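Long-range contacts in antigen MTB48, Mycobacterial protein (Mycobacterium smegmatis, PDB 4WJ1), which is exported by the ESX-1 type VII secretion system and is probably involved in DNA conjugation, at least in the recipient strain: residues Pro13-Lys18 with Asn179-Trp184; Ala53-Ala58 with Pro123-Pro128; Glu140-Ile145 with Ala229-Leu234; Gly207-Arg212 with Gln276-Gly281. All coordinates share one frame; numbering follows the deposited sequence.

Contact 1: residues Pro13-Lys18 with Asn179-Trp184; sequences PGLERK and NPAEGW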
loop_
_atom_site.group_PDB
_atom_site.type_symbol
_atom_site.label_atom_id
_atom_site.label_comp_id
_atom_site.label_asym_id
_atom_site.label_seq_id
_atom_site.Cartn_x
_atom_site.Cartn_y
_atom_site.Cartn_z
ATOM N N PRO A 13 16.328 -18.713 -22.076
ATOM C CA PRO A 13 15.810 -19.189 -20.782
ATOM C C PRO A 13 15.963 -18.160 -19.670
ATOM O O PRO A 13 15.071 -18.035 -18.836
ATOM C CB PRO A 13 16.668 -20.424 -20.487
ATOM C CG PRO A 13 17.113 -20.898 -21.835
ATOM C CD PRO A 13 17.300 -19.661 -22.662
ATOM N N GLY A 14 17.075 -17.432 -19.662
ATOM C CA GLY A 14 17.283 -16.381 -18.684
ATOM C C GLY A 14 16.200 -15.323 -18.766
ATOM O O GLY A 14 15.799 -14.746 -17.750
ATOM N N LEU A 15 15.714 -15.063 -19.976
ATOM C CA LEU A 15 14.644 -14.092 -20.143
ATOM C C LEU A 15 13.328 -14.647 -19.576
ATOM O O LEU A 15 12.563 -13.908 -18.960
ATOM C CB LEU A 15 14.482 -13.696 -21.608
ATOM C CG LEU A 15 15.644 -12.959 -22.297
ATOM C CD1 LEU A 15 15.295 -12.660 -23.736
ATOM C CD2 LEU A 15 16.014 -11.680 -21.596
ATOM N N GLU A 16 13.068 -15.938 -19.774
ATOM C CA GLU A 16 11.905 -16.570 -19.144
ATOM C C GLU A 16 11.971 -16.464 -17.634
ATOM O O GLU A 16 11.021 -15.994 -17.013
ATOM C CB GLU A 16 11.780 -18.043 -19.520
ATOM C CG GLU A 16 10.588 -18.361 -20.402
ATOM C CD GLU A 16 9.307 -17.715 -19.927
ATOM O OE1 GLU A 16 8.911 -17.944 -18.767
ATOM O OE2 GLU A 16 8.695 -16.970 -20.722
ATOM N N ARG A 17 13.084 -16.906 -17.050
ATOM C CA ARG A 17 13.264 -16.843 -15.600
ATOM C C ARG A 17 12.935 -15.447 -15.098
ATOM O O ARG A 17 12.258 -15.296 -14.091
ATOM C CB ARG A 17 14.693 -17.233 -15.189
ATOM C CG ARG A 17 14.920 -18.739 -14.979
ATOM C CD ARG A 17 16.353 -19.204 -15.344
ATOM N NE ARG A 17 17.386 -18.186 -15.112
ATOM C CZ ARG A 17 18.626 -18.232 -15.609
ATOM N NH1 ARG A 17 19.011 -19.248 -16.376
ATOM N NH2 ARG A 17 19.492 -17.261 -15.336
ATOM N N LYS A 18 13.375 -14.427 -15.820
ATOM C CA LYS A 18 13.141 -13.054 -15.385
ATOM C C LYS A 18 11.695 -12.621 -15.540
ATOM O O LYS A 18 11.169 -11.901 -14.690
ATOM C CB LYS A 18 14.017 -12.077 -16.150
ATOM C CG LYS A 18 14.008 -10.704 -15.532
ATOM C CD LYS A 18 14.894 -10.677 -14.295
ATOM C CE LYS A 18 14.264 -9.891 -13.172
ATOM N NZ LYS A 18 13.633 -10.779 -12.212
ATOM N N ASN A 179 16.978 -7.282 -9.898
ATOM C CA ASN A 179 18.095 -7.883 -10.597
ATOM C C ASN A 179 17.796 -8.022 -12.085
ATOM O O ASN A 179 16.739 -8.495 -12.456
ATOM C CB ASN A 179 18.422 -9.252 -9.991
ATOM C CG ASN A 179 17.221 -10.220 -10.030
ATOM O OD1 ASN A 179 16.095 -9.871 -9.633
ATOM N ND2 ASN A 179 17.460 -11.436 -10.519
ATOM N N PRO A 180 18.727 -7.592 -12.942
ATOM C CA PRO A 180 18.578 -7.797 -14.382
ATOM C C PRO A 180 18.665 -9.263 -14.776
ATOM O O PRO A 180 19.417 -9.987 -14.148
ATOM C CB PRO A 180 19.773 -7.023 -14.979
ATOM C CG PRO A 180 20.168 -6.050 -13.921
ATOM C CD PRO A 180 19.861 -6.713 -12.613
ATOM N N ALA A 181 17.952 -9.672 -15.822
ATOM C CA ALA A 181 18.072 -11.019 -16.368
ATOM C C ALA A 181 19.520 -11.384 -16.691
ATOM O O ALA A 181 20.319 -10.534 -17.100
ATOM C CB ALA A 181 17.219 -11.157 -17.617
ATOM N N GLU A 182 19.842 -12.662 -16.521
ATOM C CA GLU A 182 21.180 -13.165 -16.793
ATOM C C GLU A 182 21.448 -13.275 -18.293
ATOM O O GLU A 182 20.567 -13.645 -19.069
ATOM C CB GLU A 182 21.378 -14.525 -16.122
ATOM C CG GLU A 182 21.238 -14.507 -14.593
ATOM C CD GLU A 182 22.364 -13.750 -13.882
ATOM O OE1 GLU A 182 23.432 -13.518 -14.492
ATOM O OE2 GLU A 182 22.175 -13.390 -12.700
ATOM N N GLY A 183 22.669 -12.947 -18.697
ATOM C CA GLY A 183 23.070 -13.061 -20.090
ATOM C C GLY A 183 22.360 -12.126 -21.054
ATOM O O GLY A 183 22.443 -12.290 -22.271
ATOM N N TRP A 184 21.651 -11.139 -20.524
ATOM C CA TRP A 184 20.994 -10.170 -21.382
ATOM C C TRP A 184 21.792 -8.869 -21.372
ATOM O O TRP A 184 22.115 -8.325 -20.318
ATOM C CB TRP A 184 19.556 -9.937 -20.928
ATOM C CG TRP A 184 18.716 -9.213 -21.935
ATOM C CD1 TRP A 184 19.016 -8.990 -23.257
ATOM C CD2 TRP A 184 17.440 -8.600 -21.705
ATOM N NE1 TRP A 184 17.998 -8.279 -23.861
ATOM C CE2 TRP A 184 17.023 -8.024 -22.931
ATOM C CE3 TRP A 184 16.615 -8.476 -20.589
ATOM C CZ2 TRP A 184 15.809 -7.346 -23.066
ATOM C CZ3 TRP A 184 15.409 -7.805 -20.724
ATOM C CH2 TRP A 184 15.020 -7.245 -21.956
HETATM O O HOH W 1 17.230 -14.471 -15.447
#
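Leu15 and Lys18 meet the loop Asn179-Trp184 through different rotations about their first side-chain bonds. In Leu15, CG stands opposite the carbonyl carbon (chi1 -64°), which carries CD2 over one face of the Trp184 indole, offset toward the rim and 3.4 Å from Trp184 CD2. Lys18 turns its CG opposite the backbone N (chi1 -168°) and then bends repeatedly, laying its methylenes along the loop: Lys18 CB lies 3.6 Å from Ala181 CB, and CD follows close to Ala181 N. The ammonium finds its partners outside the loop, in a salt bridge with Glu21 of its own helix and a hydrogen bond to His176 O of helix 154-178. At the exposed margin Arg17 NH2 comes within 3.3 Å of Glu182 CG, which sits at the guanidinium edge, but the carboxylate leads away. A water joins the backbones, donating to Gly14 O at 2.7 Å and accepting a weak bond from Glu182 N. The type II turn Ala181-Trp184 belongs to the helix-turn-helix of the PPE region, whose W-x-G motif begins at Trp184. The indole NE1 is hydrogen-bonded to Tyr81 OH, at the start of a Y-x-x-x-E sequence, consistent with the composite export signal of this secretion family. Leu15 also packs on Ile74 and Ala78 of helix 40-96, while Trp184 rests on Ala189 and Cys192 of helix 187-230.

Contact 2: residues Ala53-Ala58 with Pro123-Pro128; sequences AAKLKA and PSMEYP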
loop_
_atom_site.group_PDB
_atom_site.type_symbol
_atom_site.label_atom_id
_atom_site.label_comp_id
_atom_site.label_asym_id
_atom_site.label_seq_id
_atom_site.Cartn_x
_atom_site.Cartn_y
_atom_site.Cartn_z
ATOM N N ALA A 53 -5.895 2.936 3.623
ATOM C CA ALA A 53 -5.670 1.515 3.407
ATOM C C ALA A 53 -6.213 1.091 2.044
ATOM O O ALA A 53 -5.560 0.358 1.310
ATOM C CB ALA A 53 -6.316 0.683 4.517
ATOM N N ALA A 54 -7.416 1.556 1.721
ATOM C CA ALA A 54 -8.044 1.238 0.451
ATOM C C ALA A 54 -7.231 1.809 -0.723
ATOM O O ALA A 54 -7.078 1.154 -1.750
ATOM C CB ALA A 54 -9.470 1.768 0.420
ATOM N N LYS A 55 -6.716 3.027 -0.562
ATOM C CA LYS A 55 -5.930 3.664 -1.608
ATOM C C LYS A 55 -4.647 2.876 -1.830
ATOM O O LYS A 55 -4.214 2.689 -2.964
ATOM C CB LYS A 55 -5.617 5.121 -1.254
ATOM C CG LYS A 55 -4.652 5.829 -2.223
ATOM C CD LYS A 55 -5.329 6.246 -3.521
ATOM C CE LYS A 55 -4.866 7.632 -3.982
ATOM N NZ LYS A 55 -5.373 8.741 -3.103
ATOM N N LEU A 56 -4.055 2.394 -0.743
ATOM C CA LEU A 56 -2.830 1.624 -0.847
ATOM C C LEU A 56 -3.102 0.296 -1.532
ATOM O O LEU A 56 -2.368 -0.104 -2.425
ATOM C CB LEU A 56 -2.211 1.397 0.527
ATOM C CG LEU A 56 -1.447 2.589 1.096
ATOM C CD1 LEU A 56 -1.004 2.295 2.510
ATOM C CD2 LEU A 56 -0.236 2.845 0.251
ATOM N N LYS A 57 -4.165 -0.385 -1.125
ATOM C CA LYS A 57 -4.472 -1.677 -1.718
ATOM C C LYS A 57 -4.718 -1.548 -3.213
ATOM O O LYS A 57 -4.247 -2.378 -3.985
ATOM C CB LYS A 57 -5.672 -2.326 -1.030
ATOM C CG LYS A 57 -5.319 -2.817 0.362
ATOM C CD LYS A 57 -6.471 -3.577 1.028
ATOM C CE LYS A 57 -6.142 -3.934 2.464
ATOM N NZ LYS A 57 -7.354 -4.419 3.212
ATOM N N ALA A 58 -5.442 -0.506 -3.617
ATOM C CA ALA A 58 -5.733 -0.289 -5.028
ATOM C C ALA A 58 -4.446 0.036 -5.790
ATOM O O ALA A 58 -4.257 -0.403 -6.919
ATOM C CB ALA A 58 -6.742 0.814 -5.197
ATOM N N PRO A 123 -8.759 3.655 -8.844
ATOM C CA PRO A 123 -10.045 4.324 -8.621
ATOM C C PRO A 123 -9.934 5.519 -7.686
ATOM O O PRO A 123 -9.133 5.505 -6.753
ATOM C CB PRO A 123 -10.907 3.227 -7.991
ATOM C CG PRO A 123 -9.935 2.271 -7.423
ATOM C CD PRO A 123 -8.803 2.256 -8.399
ATOM N N SER A 124 -10.729 6.551 -7.950
ATOM C CA SER A 124 -10.744 7.733 -7.101
ATOM C C SER A 124 -11.525 7.472 -5.821
ATOM O O SER A 124 -12.661 6.987 -5.841
ATOM C CB SER A 124 -11.338 8.913 -7.848
ATOM O OG SER A 124 -10.525 9.256 -8.960
HETATM N N MSE A 125 -10.894 7.773 -4.698
HETATM C CA MSE A 125 -11.552 7.676 -3.407
HETATM C C MSE A 125 -11.451 9.032 -2.716
HETATM O O MSE A 125 -10.353 9.571 -2.559
HETATM C CB MSE A 125 -10.919 6.556 -2.571
HETATM C CG MSE A 125 -11.104 5.167 -3.178
HETATM SE SE MSE A 125 -9.684 3.859 -2.844
HETATM C CE MSE A 125 -8.331 4.541 -4.055
ATOM N N GLU A 126 -12.589 9.610 -2.340
ATOM C CA GLU A 126 -12.531 10.912 -1.701
ATOM C C GLU A 126 -12.170 10.724 -0.236
ATOM O O GLU A 126 -12.792 9.944 0.486
ATOM C CB GLU A 126 -13.842 11.696 -1.848
ATOM C CG GLU A 126 -13.582 13.191 -2.076
ATOM C CD GLU A 126 -14.654 14.098 -1.488
ATOM O OE1 GLU A 126 -15.795 13.632 -1.285
ATOM O OE2 GLU A 126 -14.348 15.284 -1.222
ATOM N N TYR A 127 -11.135 11.440 0.180
ATOM C CA TYR A 127 -10.609 11.329 1.523
ATOM C C TYR A 127 -11.501 12.108 2.483
ATOM O O TYR A 127 -11.808 13.281 2.250
ATOM C CB TYR A 127 -9.174 11.839 1.555
ATOM C CG TYR A 127 -8.413 11.573 2.824
ATOM C CD1 TYR A 127 -7.928 10.298 3.115
ATOM C CD2 TYR A 127 -8.151 12.603 3.722
ATOM C CE1 TYR A 127 -7.210 10.053 4.271
ATOM C CE2 TYR A 127 -7.439 12.370 4.888
ATOM C CZ TYR A 127 -6.975 11.095 5.157
ATOM O OH TYR A 127 -6.263 10.869 6.313
ATOM N N PRO A 128 -11.950 11.447 3.554
ATOM C CA PRO A 128 -12.889 12.044 4.509
ATOM C C PRO A 128 -12.280 13.243 5.233
ATOM O O PRO A 128 -11.062 13.282 5.420
ATOM C CB PRO A 128 -13.164 10.901 5.488
ATOM C CG PRO A 128 -12.710 9.662 4.789
ATOM C CD PRO A 128 -11.570 10.079 3.935
#
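Met125, present as selenomethionine, makes the greater part of this apolar contact by pushing the end of its side chain against one flank of the helical residues Ala53-Ala58. Its SE lies 3.9 Å from Ala54 CB and also touches the backbone where Ala54 passes into Lys55. The terminal methyl goes farther along the helix: Met125 CE is 3.5 Å from Lys55 CD and 4.2 Å from Ala58 CB. Lys55 takes part through its aliphatic portion, its chain crossing that of Met125 at a slant, with CG opposite the backbone N (chi1 173°) and a bend beyond it that brings CD to the methyl. One helical turn on from Ala54, the methyl of Ala58 meets CD and CG of Pro123, with Ala58 CB 4.1 Å from Pro123 CD. The arrangement is that of an extended linker lying along a helix: the chain joining helix 40-96 to helix 139-147 runs back beside helix 40-96, and no hydrogen bond joins the two segments, which meet by van der Waals packing. The small alanines let the linker side chains come close to the helix backbone. Farther along, Tyr127 touches Lys48 and Ser52, and Pro128 touches Ser47 and Ala51, which continues the linker's course along the same helix. Lys55 also packs against Pro280, and its carbonyl O is hydrogen-bonded to Thr59 OG1.

Contact 3: residues Glu140-Ile145 with Ala229-Leu234; sequences EAAARI and ANHPTL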
loop_
_atom_site.group_PDB
_atom_site.type_symbol
_atom_site.label_atom_id
_atom_site.label_comp_id
_atom_site.label_asym_id
_atom_site.label_seq_id
_atom_site.Cartn_x
_atom_site.Cartn_y
_atom_site.Cartn_z
ATOM N N GLU A 140 -21.553 11.279 31.036
ATOM C CA GLU A 140 -22.085 9.932 31.195
ATOM C C GLU A 140 -22.409 9.381 29.811
ATOM O O GLU A 140 -22.106 8.226 29.505
ATOM C CB GLU A 140 -23.317 9.905 32.092
ATOM C CG GLU A 140 -23.243 10.850 33.284
ATOM C CD GLU A 140 -24.465 10.751 34.202
ATOM O OE1 GLU A 140 -25.342 9.890 33.945
ATOM O OE2 GLU A 140 -24.547 11.539 35.179
ATOM N N ALA A 141 -22.999 10.224 28.967
ATOM C CA ALA A 141 -23.308 9.838 27.597
ATOM C C ALA A 141 -22.051 9.405 26.863
ATOM O O ALA A 141 -22.077 8.438 26.105
ATOM C CB ALA A 141 -23.978 10.978 26.861
ATOM N N ALA A 142 -20.954 10.124 27.084
ATOM C CA ALA A 142 -19.715 9.821 26.381
ATOM C C ALA A 142 -19.055 8.566 26.950
ATOM O O ALA A 142 -18.525 7.741 26.204
ATOM C CB ALA A 142 -18.772 11.006 26.441
ATOM N N ALA A 143 -19.093 8.426 28.270
ATOM C CA ALA A 143 -18.548 7.243 28.929
ATOM C C ALA A 143 -19.240 5.992 28.395
ATOM O O ALA A 143 -18.596 4.979 28.123
ATOM C CB ALA A 143 -18.706 7.353 30.443
ATOM N N ARG A 144 -20.553 6.094 28.223
ATOM C CA ARG A 144 -21.374 5.003 27.715
ATOM C C ARG A 144 -20.925 4.598 26.323
ATOM O O ARG A 144 -20.737 3.418 26.030
ATOM C CB ARG A 144 -22.846 5.426 27.698
ATOM C CG ARG A 144 -23.861 4.313 27.461
ATOM C CD ARG A 144 -24.728 4.113 28.706
ATOM N NE ARG A 144 -25.064 5.398 29.319
ATOM C CZ ARG A 144 -25.451 5.553 30.581
ATOM N NH1 ARG A 144 -25.552 4.499 31.384
ATOM N NH2 ARG A 144 -25.732 6.766 31.043
ATOM N N ILE A 145 -20.760 5.595 25.460
ATOM C CA ILE A 145 -20.353 5.361 24.083
ATOM C C ILE A 145 -18.970 4.730 24.050
ATOM O O ILE A 145 -18.739 3.752 23.337
ATOM C CB ILE A 145 -20.356 6.671 23.280
ATOM C CG1 ILE A 145 -21.781 7.128 23.022
ATOM C CG2 ILE A 145 -19.603 6.520 21.957
ATOM C CD1 ILE A 145 -21.843 8.525 22.515
ATOM N N ALA A 229 -8.177 5.846 29.315
ATOM C CA ALA A 229 -7.494 6.041 30.589
ATOM C C ALA A 229 -7.919 7.308 31.325
ATOM O O ALA A 229 -8.094 7.286 32.540
ATOM C CB ALA A 229 -5.979 6.056 30.367
ATOM N N ASN A 230 -8.076 8.413 30.606
ATOM C CA ASN A 230 -8.369 9.672 31.274
ATOM C C ASN A 230 -9.833 10.069 31.278
ATOM O O ASN A 230 -10.211 10.991 31.991
ATOM C CB ASN A 230 -7.568 10.810 30.647
ATOM C CG ASN A 230 -6.089 10.599 30.774
ATOM O OD1 ASN A 230 -5.639 9.823 31.622
ATOM N ND2 ASN A 230 -5.312 11.278 29.923
ATOM N N HIS A 231 -10.656 9.422 30.465
ATOM C CA HIS A 231 -12.059 9.808 30.423
ATOM C C HIS A 231 -12.798 9.114 31.549
ATOM O O HIS A 231 -12.430 8.014 31.942
ATOM C CB HIS A 231 -12.689 9.456 29.079
ATOM C CG HIS A 231 -14.056 10.029 28.891
ATOM N ND1 HIS A 231 -15.185 9.456 29.430
ATOM C CD2 HIS A 231 -14.469 11.154 28.250
ATOM C CE1 HIS A 231 -16.242 10.185 29.109
ATOM N NE2 HIS A 231 -15.832 11.218 28.393
ATOM N N PRO A 232 -13.827 9.764 32.098
ATOM C CA PRO A 232 -14.634 9.060 33.091
ATOM C C PRO A 232 -15.133 7.721 32.558
ATOM O O PRO A 232 -15.481 7.603 31.382
ATOM C CB PRO A 232 -15.781 10.031 33.342
ATOM C CG PRO A 232 -15.144 11.374 33.147
ATOM C CD PRO A 232 -14.195 11.186 32.005
ATOM N N THR A 233 -15.136 6.711 33.419
ATOM C CA THR A 233 -15.505 5.371 33.002
ATOM C C THR A 233 -16.986 5.143 33.172
ATOM O O THR A 233 -17.680 5.945 33.790
ATOM C CB THR A 233 -14.757 4.310 33.797
ATOM O OG1 THR A 233 -15.045 4.481 35.192
ATOM C CG2 THR A 233 -13.257 4.430 33.548
ATOM N N LEU A 234 -17.467 4.041 32.611
ATOM C CA LEU A 234 -18.867 3.718 32.719
ATOM C C LEU A 234 -19.131 3.379 34.178
ATOM O O LEU A 234 -20.181 3.709 34.714
ATOM C CB LEU A 234 -19.243 2.572 31.774
ATOM C CG LEU A 234 -20.746 2.319 31.634
ATOM C CD1 LEU A 234 -21.515 3.620 31.418
ATOM C CD2 LEU A 234 -21.019 1.357 30.495
#
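The turn between helix 187-230 and helix 234-242, in the PPE region, packs through His231 and Leu234 against Ala142-Arg144 of helix 139-147. His231, the first residue to leave the helical path, lays its ring beside the short helix: NE2 is 3.5 Å from Ala142 CB and CE1 is 3.5 Å from Ala143 N. The ring's rotation is fixed from both nitrogens. ND1 donates to Pro232 O over 2.7 Å, with an N-H...O angle of 158°, meeting a carbonyl lone pair in the carbonyl plane, while NE2 is hydrogen-bonded to Ser262 OG on helix 248-272. Pro232 CD covers one face of the same ring. Ala143 nestles in the turn, its CB 3.4 Å from Pro232 O, and the small methyl lets the backbones approach closely. Leu234, with CG opposite its backbone N (chi1 -170°), extends CD1 to within 4.0 Å of Arg144 CA, and the same methyl meets the guanidinium end at NH1. Thr233 stands at the N-cap of the next helix; its hydroxyl caps a backbone N there, and Asn236 OD1 accepts from Thr233 N, an arrangement consistent with a capping box at a tight helix-to-helix turn.

Contact 4: residues Gly207-Arg212 with Gln276-Gly281; sequences GAECGR and QEIRPG
Glu209 OE1 receives Arg212 NH1 over 2.7 Å, a salt bridge spanning one helical turn, and the pair together meets Ile278 of the segment Gln276-Gly281. Glu209 CG lies opposite the carbonyl carbon and the chain bends at its next bond, swinging the carboxylate to Arg212. The bond is bent, with an N-H...O angle of 138°; it uses the syn lone pair of OE1, which lies 21° out of the guanidinium plane. Ile278 packs on both partners. Its CD1 sits over the centre of one guanidinium face, 4.0 Å above the plane of Arg212, and its CG2 approaches Glu209 OE1 to 3.5 Å. A largely buried aliphatic side chain thus backs the ion pair, which probably strengthens the attraction by limiting water on that side. At the guanidinium edge, Gln276 NE2 lies 3.6 Å from Arg212 NH2, with the amide turned 71° from the guanidinium; both atoms are donors as modelled, so no hydrogen bond joins them. The setting is a helical bundle lined by an extended tail: after helix 248-272 the chain runs in irregular, stretched form past helix 187-230 and helix 40-96. Pro280 touches Met206 on the former and Leu56 and Thr59 on the latter. The other carboxylate oxygen, Glu209 OE2, accepts from a water at 3.2 Å, and this water in turn accepts from Gly281 N at 2.9 Å. Gln276 N is hydrogen-bonded to Glu216 OE1 and Gly281 O to Trp202 NE1, so both ends of the tail segment are held to helix 187-230.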
loop_
_atom_site.group_PDB
_atom_site.type_symbol
_atom_site.label_atom_id
_atom_site.label_comp_id
_atom_site.label_asym_id
_atom_site.label_seq_id
_atom_site.Cartn_x
_atom_site.Cartn_y
_atom_site.Cartn_z
ATOM N N GLY A 207 6.303 -0.196 0.589
ATOM C CA GLY A 207 6.582 -0.743 1.908
ATOM C C GLY A 207 6.680 0.375 2.936
ATOM O O GLY A 207 6.099 0.304 4.004
ATOM N N ALA A 208 7.405 1.431 2.606
ATOM C CA ALA A 208 7.559 2.548 3.525
ATOM C C ALA A 208 6.225 3.207 3.822
ATOM O O ALA A 208 6.031 3.723 4.930
ATOM C CB ALA A 208 8.528 3.574 2.960
ATOM N N GLU A 209 5.329 3.213 2.829
ATOM C CA GLU A 209 3.984 3.758 3.018
ATOM C C GLU A 209 3.200 2.868 3.976
ATOM O O GLU A 209 2.406 3.353 4.765
ATOM C CB GLU A 209 3.226 3.885 1.698
ATOM C CG GLU A 209 3.861 4.821 0.659
ATOM C CD GLU A 209 3.752 6.298 1.007
ATOM O OE1 GLU A 209 3.348 6.634 2.134
ATOM O OE2 GLU A 209 4.096 7.141 0.147
ATOM N N CYS A 210 3.429 1.566 3.890
ATOM C CA CYS A 210 2.882 0.634 4.854
ATOM C C CYS A 210 3.321 1.051 6.251
ATOM O O CYS A 210 2.514 1.075 7.171
ATOM C CB CYS A 210 3.329 -0.794 4.540
ATOM S SG CYS A 210 2.515 -1.492 3.101
ATOM N N GLY A 211 4.593 1.420 6.385
ATOM C CA GLY A 211 5.127 1.893 7.647
ATOM C C GLY A 211 4.400 3.151 8.102
ATOM O O GLY A 211 4.038 3.289 9.270
ATOM N N ARG A 212 4.161 4.061 7.168
ATOM C CA ARG A 212 3.509 5.318 7.495
ATOM C C ARG A 212 2.056 5.106 7.927
ATOM O O ARG A 212 1.570 5.801 8.816
ATOM C CB ARG A 212 3.582 6.293 6.305
ATOM C CG ARG A 212 5.015 6.742 5.971
ATOM C CD ARG A 212 5.084 7.811 4.865
ATOM N NE ARG A 212 4.280 8.977 5.219
ATOM C CZ ARG A 212 3.371 9.545 4.427
ATOM N NH1 ARG A 212 3.153 9.071 3.200
ATOM N NH2 ARG A 212 2.685 10.602 4.863
ATOM N N GLN A 276 -2.398 12.108 9.111
ATOM C CA GLN A 276 -2.262 12.673 7.778
ATOM C C GLN A 276 -2.560 11.634 6.702
ATOM O O GLN A 276 -2.341 10.432 6.894
ATOM C CB GLN A 276 -0.871 13.272 7.573
ATOM C CG GLN A 276 0.233 12.681 8.434
ATOM C CD GLN A 276 1.543 13.457 8.306
ATOM O OE1 GLN A 276 1.623 14.629 8.691
ATOM N NE2 GLN A 276 2.572 12.808 7.754
ATOM N N GLU A 277 -3.093 12.119 5.585
ATOM C CA GLU A 277 -3.440 11.297 4.437
ATOM C C GLU A 277 -2.206 10.602 3.875
ATOM O O GLU A 277 -1.133 11.192 3.793
ATOM C CB GLU A 277 -4.107 12.154 3.353
ATOM C CG GLU A 277 -4.656 11.361 2.175
ATOM C CD GLU A 277 -5.257 12.242 1.089
ATOM O OE1 GLU A 277 -5.363 13.476 1.294
ATOM O OE2 GLU A 277 -5.616 11.692 0.024
ATOM N N ILE A 278 -2.363 9.334 3.521
ATOM C CA ILE A 278 -1.322 8.580 2.850
ATOM C C ILE A 278 -1.601 8.696 1.368
ATOM O O ILE A 278 -2.634 8.217 0.893
ATOM C CB ILE A 278 -1.309 7.091 3.265
ATOM C CG1 ILE A 278 -1.297 6.948 4.789
ATOM C CG2 ILE A 278 -0.121 6.376 2.660
ATOM C CD1 ILE A 278 -0.033 7.475 5.427
ATOM N N ARG A 279 -0.712 9.357 0.638
ATOM C CA ARG A 279 -0.913 9.491 -0.798
ATOM C C ARG A 279 0.188 8.807 -1.588
ATOM O O ARG A 279 1.172 9.434 -1.944
ATOM C CB ARG A 279 -1.007 10.962 -1.182
ATOM C CG ARG A 279 -2.388 11.349 -1.668
ATOM C CD ARG A 279 -2.715 12.782 -1.303
ATOM N NE ARG A 279 -3.622 13.383 -2.274
ATOM C CZ ARG A 279 -3.995 14.656 -2.250
ATOM N NH1 ARG A 279 -3.542 15.457 -1.293
ATOM N NH2 ARG A 279 -4.827 15.123 -3.173
ATOM N N PRO A 280 0.036 7.499 -1.841
ATOM C CA PRO A 280 1.089 6.793 -2.569
ATOM C C PRO A 280 1.045 7.131 -4.055
ATOM O O PRO A 280 -0.034 7.212 -4.649
ATOM C CB PRO A 280 0.751 5.318 -2.332
ATOM C CG PRO A 280 -0.756 5.327 -2.244
ATOM C CD PRO A 280 -1.089 6.608 -1.499
ATOM N N GLY A 281 2.210 7.323 -4.654
ATOM C CA GLY A 281 2.255 7.538 -6.083
ATOM C C GLY A 281 1.999 6.247 -6.838
ATOM O O GLY A 281 2.327 5.156 -6.364
HETATM O O HOH W 2 4.638 7.476 -2.995
#

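How the contacts relate
Contacts 1 and 3 lie toward opposite ends of the elongated bundle, with centres about 62 Å apart, and each sets a turn between helices against a short helix, partly buried. Contacts 2 and 4 lie near its middle, with centres about 11 Å apart. There two extended chains, the linker 123-128 and the tail 276-281, run beside the long helices and touch each other, Tyr127 OH lying 3.4 Å from Glu277 CA. Contact 2 is a surface contact and essentially apolar, whereas contact 4, partly buried, sets an ion pair against isoleucine and adds a water bridge. Contacts 3 and 4 share helix 187-230. None of the four has a direct hydrogen bond between its segments.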